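Local structure of putative capsid protein of prophage (Escherichia coli CFT073, 3BQW) at residues D280-A294 against Q336-I350. The protein is of unknown function but probably builds the protein shell of a prophage particle, as phage major capsid proteins do. Numbering follows the deposited sequence.
Sequences DLLVLGNTNNKGLVA and QPVPADIRKFVTVKI
Strand 281-285 runs antiparallel to strand 346-349 (161° between directions, axes 4.7 Å apart), and strand 292-294 pairs antiparallel with 336-338, so two separate beta pairings flank a middle section of loops. Leu282 and Val348 exchange both backbone bonds, as do Leu284 with Val346, Leu292 with Val338 and Ala294 with Gln336. Between the pairings, the amide of Asn289 reads the backbone of Asp341 twice: OD1 takes Asp341 N on an in-plane lone pair at 3.0 Å, while ND2 gives to Asp341 O at 2.8 Å, tilted 32° from that carbonyl's plane. CG of Asn289 stands anti to its backbone N (chi1 -174°), which extends the amide toward Asp341. Lys344 N reaches the same Asp341 O from the opposite face, and a water joins Asn289 ND2, Asn286 N and Lys344 O. At the far end Lys349 NZ meets Asp280 OD2 at 2.8 Å on its syn side, a salt bridge; one water links Asp280 OD1 to Lys349 NZ, another donates to Asp280 OD2 and Ile350 O. Leu282 packs alongside Val348, with Leu282 CG 3.8 Å from Val348 CB. Strand 281-285 also pairs antiparallel with 206-209; helix 113-146 covers Val283, Phe345 and Thr347, whereas helix 190-198 meets Leu284 and Val348, and helix 211-218 Leu282 and Ile350. Strand 292-295 lies between 38-41 and 327-338 in a different mixed sheet, so the Asn289-Asp341 bonds tie together the loops connecting two sheets.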
ATOM      1  N   ASP A 280      -2.253 -16.371   7.432  1.00 23.96           N
ATOM      2  CA  ASP A 280      -2.637 -17.671   6.822  1.00 23.33           C
ATOM      3  C   ASP A 280      -2.971 -17.574   5.327  1.00 22.22           C
ATOM      4  O   ASP A 280      -3.449 -18.547   4.744  1.00 20.59           O
ATOM      5  CB  ASP A 280      -3.799 -18.321   7.592  1.00 23.07           C
ATOM      6  CG  ASP A 280      -5.078 -17.508   7.530  1.00 25.35           C
ATOM      7  OD1 ASP A 280      -5.054 -16.324   7.102  1.00 27.58           O
ATOM      8  OD2 ASP A 280      -6.120 -18.049   7.934  1.00 27.28           O
ATOM      9  N   LEU A 281      -2.677 -16.415   4.726  1.00 21.50           N
ATOM     10  CA  LEU A 281      -2.883 -16.153   3.294  1.00 21.78           C
ATOM     11  C   LEU A 281      -1.577 -16.133   2.481  1.00 21.56           C
ATOM     12  O   LEU A 281      -0.525 -15.670   2.963  1.00 22.05           O
ATOM     13  CB  LEU A 281      -3.585 -14.806   3.061  1.00 20.66           C
ATOM     14  CG  LEU A 281      -4.968 -14.603   3.684  1.00 22.40           C
ATOM     15  CD1 LEU A 281      -5.487 -13.156   3.399  1.00 21.15           C
ATOM     16  CD2 LEU A 281      -5.961 -15.665   3.228  1.00 20.12           C
ATOM     17  N   LEU A 282      -1.680 -16.626   1.244  1.00 21.13           N
ATOM     18  CA  LEU A 282      -0.616 -16.511   0.236  1.00 20.54           C
ATOM     19  C   LEU A 282      -1.271 -15.964  -1.023  1.00 20.89           C
ATOM     20  O   LEU A 282      -2.445 -16.270  -1.314  1.00 21.26           O
ATOM     21  CB  LEU A 282       0.063 -17.867  -0.080  1.00 20.89           C
ATOM     22  CG  LEU A 282      -0.715 -18.994  -0.781  1.00 20.68           C
ATOM     23  CD1 LEU A 282      -0.625 -18.814  -2.338  1.00 19.98           C
ATOM     24  CD2 LEU A 282      -0.267 -20.428  -0.346  1.00 19.73           C
ATOM     25  N   VAL A 283      -0.509 -15.167  -1.760  1.00 20.74           N
ATOM     26  CA  VAL A 283      -0.947 -14.544  -2.988  1.00 20.16           C
ATOM     27  C   VAL A 283      -0.002 -14.959  -4.099  1.00 20.79           C
ATOM     28  O   VAL A 283       1.212 -14.866  -3.961  1.00 21.35           O
ATOM     29  CB  VAL A 283      -0.946 -13.014  -2.873  1.00 20.33           C
ATOM     30  CG1 VAL A 283      -1.338 -12.362  -4.197  1.00 18.35           C
ATOM     31  CG2 VAL A 283      -1.881 -12.557  -1.767  1.00 20.56           C
ATOM     32  N   LEU A 284      -0.573 -15.454  -5.185  1.00 21.29           N
ATOM     33  CA  LEU A 284       0.172 -15.770  -6.386  1.00 21.89           C
ATOM     34  C   LEU A 284      -0.101 -14.685  -7.402  1.00 22.08           C
ATOM     35  O   LEU A 284      -1.262 -14.365  -7.674  1.00 22.88           O
ATOM     36  CB  LEU A 284      -0.246 -17.122  -6.925  1.00 21.58           C
ATOM     37  CG  LEU A 284       0.295 -18.282  -6.087  1.00 22.60           C
ATOM     38  CD1 LEU A 284      -0.564 -19.535  -6.367  1.00 21.99           C
ATOM     39  CD2 LEU A 284       1.807 -18.499  -6.350  1.00 17.04           C
ATOM     40  N   GLY A 285       0.964 -14.102  -7.940  1.00 22.11           N
ATOM     41  CA  GLY A 285       0.829 -13.060  -8.950  1.00 22.31           C
ATOM     42  C   GLY A 285       1.986 -13.029  -9.918  1.00 22.41           C
ATOM     43  O   GLY A 285       2.883 -13.883  -9.872  1.00 23.05           O
ATOM     44  N   ASN A 286       1.959 -12.035 -10.795  1.00 22.65           N
ATOM     45  CA  ASN A 286       2.988 -11.854 -11.835  1.00 23.14           C
ATOM     46  C   ASN A 286       3.478 -10.412 -11.723  1.00 22.78           C
ATOM     47  O   ASN A 286       2.696  -9.472 -11.825  1.00 22.38           O
ATOM     48  CB  ASN A 286       2.436 -12.185 -13.236  1.00 22.88           C
ATOM     49  CG  ASN A 286       3.543 -12.344 -14.297  1.00 24.60           C
ATOM     50  OD1 ASN A 286       4.251 -11.393 -14.618  1.00 25.68           O
ATOM     51  ND2 ASN A 286       3.703 -13.555 -14.820  1.00 25.04           N
ATOM     52  N   THR A 287       4.771 -10.247 -11.490  1.00 23.46           N
ATOM     53  CA  THR A 287       5.367  -8.932 -11.330  1.00 23.66           C
ATOM     54  C   THR A 287       5.332  -8.050 -12.602  1.00 23.65           C
ATOM     55  O   THR A 287       5.645  -6.885 -12.536  1.00 23.88           O
ATOM     56  CB  THR A 287       6.830  -9.050 -10.834  1.00 24.02           C
ATOM     57  OG1 THR A 287       7.624  -9.758 -11.806  1.00 24.44           O
ATOM     58  CG2 THR A 287       6.885  -9.746  -9.472  1.00 23.49           C
ATOM     59  N   ASN A 288       4.984  -8.622 -13.747  1.00 23.97           N
ATOM     60  CA  ASN A 288       4.706  -7.844 -14.957  1.00 24.20           C
ATOM     61  C   ASN A 288       3.302  -7.210 -14.972  1.00 23.63           C
ATOM     62  O   ASN A 288       3.012  -6.400 -15.839  1.00 23.50           O
ATOM     63  CB  ASN A 288       4.856  -8.737 -16.192  1.00 23.86           C
ATOM     64  CG  ASN A 288       6.231  -9.372 -16.291  1.00 25.81           C
ATOM     65  OD1 ASN A 288       6.387 -10.599 -16.128  1.00 28.63           O
ATOM     66  ND2 ASN A 288       7.247  -8.545 -16.573  1.00 23.98           N
ATOM     67  N   ASN A 289       2.428  -7.615 -14.047  1.00 23.37           N
ATOM     68  CA  ASN A 289       1.019  -7.164 -14.004  1.00 22.76           C
ATOM     69  C   ASN A 289       0.955  -5.873 -13.161  1.00 22.65           C
ATOM     70  O   ASN A 289       0.558  -5.869 -11.977  1.00 22.04           O
ATOM     71  CB  ASN A 289       0.140  -8.286 -13.423  1.00 22.58           C
ATOM     72  CG  ASN A 289      -1.358  -7.983 -13.474  1.00 23.30           C
ATOM     73  OD1 ASN A 289      -1.856  -7.300 -14.375  1.00 26.27           O
ATOM     74  ND2 ASN A 289      -2.086  -8.515 -12.509  1.00 23.13           N
ATOM     75  N   LYS A 290       1.416  -4.788 -13.757  1.00 21.75           N
ATOM     76  CA  LYS A 290       1.615  -3.537 -13.003  1.00 22.75           C
ATOM     77  C   LYS A 290       0.567  -2.523 -13.348  1.00 21.65           C
ATOM     78  O   LYS A 290       0.486  -2.101 -14.478  1.00 20.85           O
ATOM     79  CB  LYS A 290       2.966  -2.887 -13.302  1.00 22.44           C
ATOM     80  CG  LYS A 290       4.179  -3.742 -13.008  1.00 24.91           C
ATOM     81  CD  LYS A 290       5.250  -3.313 -13.970  1.00 27.14           C
ATOM     82  CE  LYS A 290       6.579  -3.861 -13.624  1.00 31.63           C
ATOM     83  NZ  LYS A 290       7.427  -3.889 -14.846  1.00 33.25           N
ATOM     84  N   GLY A 291      -0.206  -2.132 -12.347  1.00 22.83           N
ATOM     85  CA  GLY A 291      -1.149  -1.031 -12.446  1.00 22.51           C
ATOM     86  C   GLY A 291      -0.577   0.204 -11.795  1.00 22.90           C
ATOM     87  O   GLY A 291       0.619   0.467 -11.873  1.00 23.00           O
ATOM     88  N   LEU A 292      -1.431   0.994 -11.153  1.00 23.10           N
ATOM     89  CA  LEU A 292      -0.990   2.305 -10.667  1.00 22.75           C
ATOM     90  C   LEU A 292      -1.675   2.713  -9.392  1.00 22.02           C
ATOM     91  O   LEU A 292      -2.621   2.076  -8.941  1.00 21.59           O
ATOM     92  CB  LEU A 292      -1.211   3.391 -11.743  1.00 22.93           C
ATOM     93  CG  LEU A 292      -2.685   3.728 -12.052  1.00 23.46           C
ATOM     94  CD1 LEU A 292      -2.862   5.121 -12.522  1.00 22.75           C
ATOM     95  CD2 LEU A 292      -3.215   2.759 -13.080  1.00 24.51           C
ATOM     96  N   VAL A 293      -1.147   3.772  -8.784  1.00 21.99           N
ATOM     97  CA  VAL A 293      -1.883   4.511  -7.768  1.00 21.44           C
ATOM     98  C   VAL A 293      -2.285   5.789  -8.461  1.00 21.16           C
ATOM     99  O   VAL A 293      -1.448   6.539  -8.965  1.00 21.69           O
ATOM    100  CB  VAL A 293      -1.091   4.746  -6.433  1.00 21.81           C
ATOM    101  CG1 VAL A 293      -1.954   5.515  -5.414  1.00 20.86           C
ATOM    102  CG2 VAL A 293      -0.664   3.410  -5.819  1.00 19.08           C
ATOM    103  N   ALA A 294      -3.594   5.993  -8.538  1.00 21.13           N
ATOM    104  CA  ALA A 294      -4.173   7.170  -9.146  1.00 21.11           C
ATOM    105  C   ALA A 294      -4.429   8.172  -8.042  1.00 21.36           C
ATOM    106  O   ALA A 294      -4.914   7.817  -6.963  1.00 21.96           O
ATOM    107  CB  ALA A 294      -5.477   6.820  -9.878  1.00 20.61           C
ATOM    108  N   GLN A 336      -5.760   6.220  -4.909  1.00 23.96           N
ATOM    109  CA  GLN A 336      -6.544   5.010  -5.132  1.00 23.02           C
ATOM    110  C   GLN A 336      -5.755   4.063  -6.044  1.00 22.28           C
ATOM    111  O   GLN A 336      -5.431   4.439  -7.172  1.00 22.50           O
ATOM    112  CB  GLN A 336      -7.852   5.361  -5.842  1.00 23.62           C
ATOM    113  CG  GLN A 336      -8.742   4.153  -6.173  1.00 23.51           C
ATOM    114  CD  GLN A 336      -9.066   3.309  -4.955  1.00 25.08           C
ATOM    115  OE1 GLN A 336      -9.486   3.844  -3.925  1.00 28.61           O
ATOM    116  NE2 GLN A 336      -8.880   1.983  -5.065  1.00 22.02           N
ATOM    117  N   PRO A 337      -5.394   2.865  -5.545  1.00 21.76           N
ATOM    118  CA  PRO A 337      -4.789   1.847  -6.400  1.00 22.20           C
ATOM    119  C   PRO A 337      -5.740   1.361  -7.507  1.00 22.11           C
ATOM    120  O   PRO A 337      -6.931   1.172  -7.278  1.00 22.21           O
ATOM    121  CB  PRO A 337      -4.436   0.707  -5.435  1.00 22.70           C
ATOM    122  CG  PRO A 337      -4.603   1.243  -4.106  1.00 23.09           C
ATOM    123  CD  PRO A 337      -5.442   2.446  -4.138  1.00 21.42           C
ATOM    124  N   VAL A 338      -5.199   1.234  -8.711  1.00 22.40           N
ATOM    125  CA  VAL A 338      -5.945   0.745  -9.847  1.00 22.74           C
ATOM    126  C   VAL A 338      -5.125  -0.388 -10.457  1.00 22.83           C
ATOM    127  O   VAL A 338      -3.997  -0.149 -10.881  1.00 22.91           O
ATOM    128  CB  VAL A 338      -6.182   1.845 -10.905  1.00 22.40           C
ATOM    129  CG1 VAL A 338      -6.951   1.272 -12.077  1.00 21.78           C
ATOM    130  CG2 VAL A 338      -6.936   3.036 -10.276  1.00 21.95           C
ATOM    131  N   PRO A 339      -5.690  -1.600 -10.503  1.00 22.75           N
ATOM    132  CA  PRO A 339      -4.907  -2.739 -10.980  1.00 23.40           C
ATOM    133  C   PRO A 339      -4.816  -2.753 -12.479  1.00 23.83           C
ATOM    134  O   PRO A 339      -5.631  -2.125 -13.152  1.00 24.47           O
ATOM    135  CB  PRO A 339      -5.699  -3.945 -10.479  1.00 22.75           C
ATOM    136  CG  PRO A 339      -7.123  -3.486 -10.512  1.00 23.07           C
ATOM    137  CD  PRO A 339      -7.061  -2.007 -10.110  1.00 23.12           C
ATOM    138  N   ALA A 340      -3.814  -3.454 -12.999  1.00 24.69           N
ATOM    139  CA  ALA A 340      -3.734  -3.712 -14.413  1.00 24.43           C
ATOM    140  C   ALA A 340      -4.807  -4.760 -14.676  1.00 24.97           C
ATOM    141  O   ALA A 340      -5.875  -4.398 -15.130  1.00 26.18           O
ATOM    142  CB  ALA A 340      -2.335  -4.166 -14.845  1.00 24.46           C
ATOM    143  N   ASP A 341      -4.565  -6.024 -14.343  1.00 25.17           N
ATOM    144  CA  ASP A 341      -5.535  -7.101 -14.562  1.00 25.69           C
ATOM    145  C   ASP A 341      -5.745  -7.910 -13.263  1.00 26.03           C
ATOM    146  O   ASP A 341      -4.875  -8.691 -12.866  1.00 26.92           O
ATOM    147  CB  ASP A 341      -5.054  -7.997 -15.706  1.00 25.54           C
ATOM    148  CG  ASP A 341      -6.066  -9.038 -16.128  1.00 26.19           C
ATOM    149  OD1 ASP A 341      -7.127  -9.189 -15.501  1.00 27.58           O
ATOM    150  OD2 ASP A 341      -5.803  -9.719 -17.136  1.00 30.03           O
ATOM    151  N   ILE A 342      -6.900  -7.718 -12.616  1.00 25.69           N
ATOM    152  CA  ILE A 342      -7.211  -8.374 -11.331  1.00 25.88           C
ATOM    153  C   ILE A 342      -7.302  -9.902 -11.468  1.00 26.12           C
ATOM    154  O   ILE A 342      -7.162 -10.637 -10.492  1.00 26.28           O
ATOM    155  CB  ILE A 342      -8.534  -7.788 -10.698  1.00 25.39           C
ATOM    156  CG1 ILE A 342      -8.547  -7.943  -9.168  1.00 24.48           C
ATOM    157  CG2 ILE A 342      -9.821  -8.350 -11.394  1.00 24.88           C
ATOM    158  CD1 ILE A 342      -7.579  -6.961  -8.414  1.00 23.76           C
ATOM    159  N   ARG A 343      -7.525 -10.379 -12.686  1.00 26.34           N
ATOM    160  CA  ARG A 343      -7.728 -11.811 -12.903  1.00 26.65           C
ATOM    161  C   ARG A 343      -6.436 -12.616 -12.750  1.00 25.27           C
ATOM    162  O   ARG A 343      -6.463 -13.818 -12.692  1.00 24.06           O
ATOM    163  CB  ARG A 343      -8.360 -12.055 -14.273  1.00 27.03           C
ATOM    164  CG  ARG A 343      -9.678 -11.308 -14.476  1.00 30.07           C
ATOM    165  CD  ARG A 343     -10.133 -11.414 -15.915  1.00 34.08           C
ATOM    166  NE  ARG A 343      -9.196 -10.767 -16.819  1.00 36.64           N
ATOM    167  CZ  ARG A 343      -9.263 -10.817 -18.152  1.00 39.17           C
ATOM    168  NH1 ARG A 343     -10.236 -11.479 -18.768  1.00 40.37           N
ATOM    169  NH2 ARG A 343      -8.344 -10.185 -18.876  1.00 38.81           N
ATOM    170  N   LYS A 344      -5.309 -11.928 -12.691  1.00 25.30           N
ATOM    171  CA  LYS A 344      -3.997 -12.553 -12.582  1.00 25.32           C
ATOM    172  C   LYS A 344      -3.487 -12.688 -11.147  1.00 24.95           C
ATOM    173  O   LYS A 344      -2.283 -12.888 -10.934  1.00 26.36           O
ATOM    174  CB  LYS A 344      -3.008 -11.749 -13.422  1.00 25.55           C
ATOM    175  CG  LYS A 344      -3.328 -11.737 -14.895  1.00 26.11           C
ATOM    176  CD  LYS A 344      -2.268 -10.912 -15.658  1.00 27.40           C
ATOM    177  CE  LYS A 344      -2.454 -11.049 -17.191  1.00 30.79           C
ATOM    178  NZ  LYS A 344      -2.123  -9.762 -17.858  1.00 34.64           N
ATOM    179  N   PHE A 345      -4.387 -12.570 -10.172  1.00 24.57           N
ATOM    180  CA  PHE A 345      -4.075 -12.757  -8.755  1.00 24.25           C
ATOM    181  C   PHE A 345      -4.885 -13.918  -8.222  1.00 23.88           C
ATOM    182  O   PHE A 345      -6.088 -13.999  -8.474  1.00 24.32           O
ATOM    183  CB  PHE A 345      -4.451 -11.502  -7.980  1.00 24.88           C
ATOM    184  CG  PHE A 345      -3.632 -10.308  -8.353  1.00 24.35           C
ATOM    185  CD1 PHE A 345      -2.315 -10.185  -7.896  1.00 25.04           C
ATOM    186  CD2 PHE A 345      -4.153  -9.321  -9.153  1.00 24.49           C
ATOM    187  CE1 PHE A 345      -1.567  -9.106  -8.224  1.00 24.56           C
ATOM    188  CE2 PHE A 345      -3.400  -8.232  -9.490  1.00 25.35           C
ATOM    189  CZ  PHE A 345      -2.100  -8.116  -9.022  1.00 25.59           C
ATOM    190  N   VAL A 346      -4.218 -14.848  -7.539  1.00 22.68           N
ATOM    191  CA  VAL A 346      -4.885 -15.931  -6.847  1.00 21.10           C
ATOM    192  C   VAL A 346      -4.507 -15.824  -5.365  1.00 20.59           C
ATOM    193  O   VAL A 346      -3.341 -15.735  -5.023  1.00 20.34           O
ATOM    194  CB  VAL A 346      -4.467 -17.315  -7.432  1.00 21.68           C
ATOM    195  CG1 VAL A 346      -5.080 -18.461  -6.626  1.00 19.50           C
ATOM    196  CG2 VAL A 346      -4.831 -17.417  -8.960  1.00 20.40           C
ATOM    197  N   THR A 347      -5.499 -15.825  -4.487  1.00 20.43           N
ATOM    198  CA  THR A 347      -5.260 -15.797  -3.032  1.00 20.27           C
ATOM    199  C   THR A 347      -5.766 -17.107  -2.381  1.00 20.52           C
ATOM    200  O   THR A 347      -6.884 -17.570  -2.642  1.00 19.92           O
ATOM    201  CB  THR A 347      -5.930 -14.567  -2.376  1.00 20.23           C
ATOM    202  OG1 THR A 347      -5.420 -13.376  -2.996  1.00 21.53           O
ATOM    203  CG2 THR A 347      -5.688 -14.509  -0.850  1.00 18.62           C
ATOM    204  N   VAL A 348      -4.920 -17.690  -1.545  1.00 20.69           N
ATOM    205  CA  VAL A 348      -5.229 -18.948  -0.891  1.00 21.37           C
ATOM    206  C   VAL A 348      -5.139 -18.800   0.619  1.00 21.95           C
ATOM    207  O   VAL A 348      -4.143 -18.304   1.136  1.00 22.82           O
ATOM    208  CB  VAL A 348      -4.336 -20.105  -1.378  1.00 21.16           C
ATOM    209  CG1 VAL A 348      -4.836 -21.503  -0.797  1.00 19.30           C
ATOM    210  CG2 VAL A 348      -4.278 -20.122  -2.903  1.00 19.92           C
ATOM    211  N   LYS A 349      -6.229 -19.161   1.300  1.00 22.39           N
ATOM    212  CA  LYS A 349      -6.266 -19.269   2.756  1.00 23.58           C
ATOM    213  C   LYS A 349      -5.902 -20.688   3.135  1.00 23.39           C
ATOM    214  O   LYS A 349      -6.634 -21.624   2.835  1.00 24.02           O
ATOM    215  CB  LYS A 349      -7.656 -18.933   3.275  1.00 23.68           C
ATOM    216  CG  LYS A 349      -7.771 -18.760   4.776  1.00 24.21           C
ATOM    217  CD  LYS A 349      -9.210 -18.460   5.159  1.00 25.56           C
ATOM    218  CE  LYS A 349      -9.454 -18.668   6.642  1.00 29.59           C
ATOM    219  NZ  LYS A 349      -8.808 -17.570   7.415  1.00 33.10           N
ATOM    220  N   ILE A 350      -4.755 -20.869   3.763  1.00 23.87           N
ATOM    221  CA  ILE A 350      -4.339 -22.203   4.109  1.00 24.34           C
ATOM    222  C   ILE A 350      -5.031 -22.626   5.410  1.00 25.00           C
ATOM    223  O   ILE A 350      -5.502 -21.817   6.192  1.00 25.12           O
ATOM    224  CB  ILE A 350      -2.791 -22.420   4.171  1.00 24.26           C
ATOM    225  CG1 ILE A 350      -2.178 -21.742   5.405  1.00 26.18           C
ATOM    226  CG2 ILE A 350      -2.113 -22.021   2.799  1.00 23.05           C
ATOM    227  CD1 ILE A 350      -0.826 -22.320   5.854  1.00 24.81           C
TER
HETATM  228  O   HOH W   1      -6.349 -20.613   8.171  1.00 29.08           O
HETATM  229  O   HOH W   2      -7.289 -15.004   6.934  1.00 29.68           O
HETATM  230  O   HOH W   3      -0.632 -10.596 -10.808  1.00 20.28           O
HETATM  231  O   HOH W   4      -1.934  -4.795 -10.983  1.00 22.00           O
HETATM  232  O   HOH W   5      -1.373  -7.115 -16.754  1.00 31.10           O